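Endoglucanase A (Clostridium cellulolyticum, PDB 1EDG) hydrolyses internal beta-1,4-glucosidic bonds of cellulose, acting as an endoglucanase with a family 5 glycosyl hydrolase catalytic domain. Local coordinates at residues 249-254 / 301-306. Residues are numbered along the deposited sequence; the frame is centred on the assembly and turned at random.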
loop_
_atom_site.group_PDB
_atom_site.type_symbol
_atom_site.label_atom_id
_atom_site.label_comp_id
_atom_site.label_asym_id
_atom_site.label_seq_id
_atom_site.Cartn_x
_atom_site.Cartn_y
_atom_site.Cartn_z
ATOM N N ILE A 249 11.714 -5.087 -9.519
ATOM C CA ILE A 249 10.252 -5.113 -9.438
ATOM C C ILE A 249 9.829 -5.745 -8.113
ATOM O O ILE A 249 10.251 -6.854 -7.773
ATOM C CB ILE A 249 9.600 -5.906 -10.620
ATOM C CG1 ILE A 249 10.081 -5.367 -11.979
ATOM C CG2 ILE A 249 8.080 -5.832 -10.526
ATOM C CD1 ILE A 249 9.766 -3.915 -12.221
ATOM N N ILE A 250 9.001 -5.022 -7.369
ATOM C CA ILE A 250 8.506 -5.458 -6.067
ATOM C C ILE A 250 7.033 -5.869 -6.166
ATOM O O ILE A 250 6.227 -5.161 -6.779
ATOM C CB ILE A 250 8.621 -4.301 -5.034
ATOM C CG1 ILE A 250 10.068 -3.829 -4.925
ATOM C CG2 ILE A 250 8.102 -4.741 -3.668
ATOM C CD1 ILE A 250 10.231 -2.565 -4.102
ATOM N N VAL A 251 6.684 -7.004 -5.569
ATOM C CA VAL A 251 5.304 -7.476 -5.573
ATOM C C VAL A 251 4.543 -6.745 -4.461
ATOM O O VAL A 251 5.033 -6.633 -3.330
ATOM C CB VAL A 251 5.227 -9.000 -5.309
ATOM C CG1 VAL A 251 3.787 -9.480 -5.361
ATOM C CG2 VAL A 251 6.088 -9.746 -6.317
ATOM N N SER A 252 3.342 -6.276 -4.778
ATOM C CA SER A 252 2.510 -5.562 -3.823
ATOM C C SER A 252 1.311 -6.396 -3.383
ATOM O O SER A 252 0.602 -6.957 -4.222
ATOM C CB SER A 252 2.011 -4.264 -4.465
ATOM O OG SER A 252 1.066 -3.610 -3.634
ATOM N N VAL A 253 1.105 -6.520 -2.074
ATOM C CA VAL A 253 -0.047 -7.251 -1.556
ATOM C C VAL A 253 -0.673 -6.458 -0.419
ATOM O O VAL A 253 0.013 -5.686 0.261
ATOM C CB VAL A 253 0.289 -8.685 -1.028
ATOM C CG1 VAL A 253 1.014 -9.507 -2.093
ATOM C CG2 VAL A 253 1.089 -8.618 0.243
ATOM N N HIS A 254 -1.984 -6.596 -0.256
ATOM C CA HIS A 254 -2.710 -5.930 0.823
ATOM C C HIS A 254 -3.346 -7.086 1.562
ATOM O O HIS A 254 -3.877 -8.003 0.932
ATOM C CB HIS A 254 -3.784 -4.974 0.283
ATOM C CG HIS A 254 -3.227 -3.781 -0.436
ATOM N ND1 HIS A 254 -4.022 -2.880 -1.108
ATOM C CD2 HIS A 254 -1.955 -3.342 -0.587
ATOM C CE1 HIS A 254 -3.268 -1.937 -1.646
ATOM N NE2 HIS A 254 -2.010 -2.193 -1.345
ATOM N N ILE A 301 13.034 -12.333 -4.060
ATOM C CA ILE A 301 12.214 -11.372 -4.807
ATOM C C ILE A 301 11.459 -10.586 -3.738
ATOM O O ILE A 301 10.734 -11.171 -2.926
ATOM C CB ILE A 301 11.230 -12.085 -5.761
ATOM C CG1 ILE A 301 12.021 -12.842 -6.834
ATOM C CG2 ILE A 301 10.306 -11.068 -6.435
ATOM C CD1 ILE A 301 11.214 -13.859 -7.560
ATOM N N PRO A 302 11.644 -9.252 -3.704
ATOM C CA PRO A 302 10.971 -8.419 -2.702
ATOM C C PRO A 302 9.448 -8.331 -2.787
ATOM O O PRO A 302 8.871 -8.280 -3.884
ATOM C CB PRO A 302 11.644 -7.060 -2.884
ATOM C CG PRO A 302 12.007 -7.041 -4.319
ATOM C CD PRO A 302 12.499 -8.434 -4.585
ATOM N N VAL A 303 8.817 -8.300 -1.611
ATOM C CA VAL A 303 7.367 -8.183 -1.471
ATOM C C VAL A 303 7.069 -7.170 -0.354
ATOM O O VAL A 303 7.750 -7.142 0.682
ATOM C CB VAL A 303 6.710 -9.534 -1.087
ATOM C CG1 VAL A 303 5.193 -9.363 -0.958
ATOM C CG2 VAL A 303 7.025 -10.610 -2.126
ATOM N N ILE A 304 6.069 -6.326 -0.583
ATOM C CA ILE A 304 5.672 -5.326 0.399
ATOM C C ILE A 304 4.175 -5.440 0.668
ATOM O O ILE A 304 3.378 -5.535 -0.270
ATOM C CB ILE A 304 5.971 -3.872 -0.102
ATOM C CG1 ILE A 304 7.475 -3.587 -0.100
ATOM C CG2 ILE A 304 5.238 -2.842 0.756
ATOM C CD1 ILE A 304 7.836 -2.224 -0.667
ATOM N N ILE A 305 3.808 -5.544 1.944
ATOM C CA ILE A 305 2.396 -5.566 2.327
ATOM C C ILE A 305 2.104 -4.061 2.471
ATOM O O ILE A 305 2.415 -3.445 3.500
ATOM C CB ILE A 305 2.157 -6.320 3.666
ATOM C CG1 ILE A 305 2.462 -7.815 3.490
ATOM C CG2 ILE A 305 0.709 -6.140 4.128
ATOM C CD1 ILE A 305 2.356 -8.637 4.762
ATOM N N GLY A 306 1.603 -3.468 1.381
ATOM C CA GLY A 306 1.324 -2.046 1.341
ATOM C C GLY A 306 0.194 -1.546 2.218
ATOM O O GLY A 306 0.071 -0.338 2.426
#
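Ile250 packs against Pro302 and Ile304. Its CG1 lies 3.8 Å from Pro302 CG, the two side chains meeting at about a right angle. The Ile250 and Ile304 side chains cross at a slant, with Ile250 CG2 3.8 Å from Ile304 CG1. With chi1 at -58°, CG2 stands opposite the backbone N and CG1 lies beside it. CG1 thus meets the proline ring, while CG2 lies near Pro302 O and against Ile304. Val26 and Leu29 of helix 21-29 lie against Pro302 and Ile304. Val251, Val253, Val303 and Ile305 share the face opposite Ser252 and Ile304. Val253 CG2 meets Ile305 CG1 at 3.6 Å, and Val251 CB rests 4.0 Å from Val303 CG2. Ile292 of helix 279-297 covers Val253 and Val303.

The backbones pair as adjacent parallel strands of the TIM barrel, joined through that helix in a beta-alpha-beta crossover. Val251 N donates a hydrogen bond to Pro302 O, and Val251 O accepts from Ile304 N. Val253 N donates to Ile304 O. Val253 O accepts from Gly306 N, bent to 131° at the hydrogen. Beyond it, His254 ND1 bonds Glu170. The chemistry implies apolar packing on the valine face, Ser252 beside Ile304 on the other, and buried backbone groups paired between.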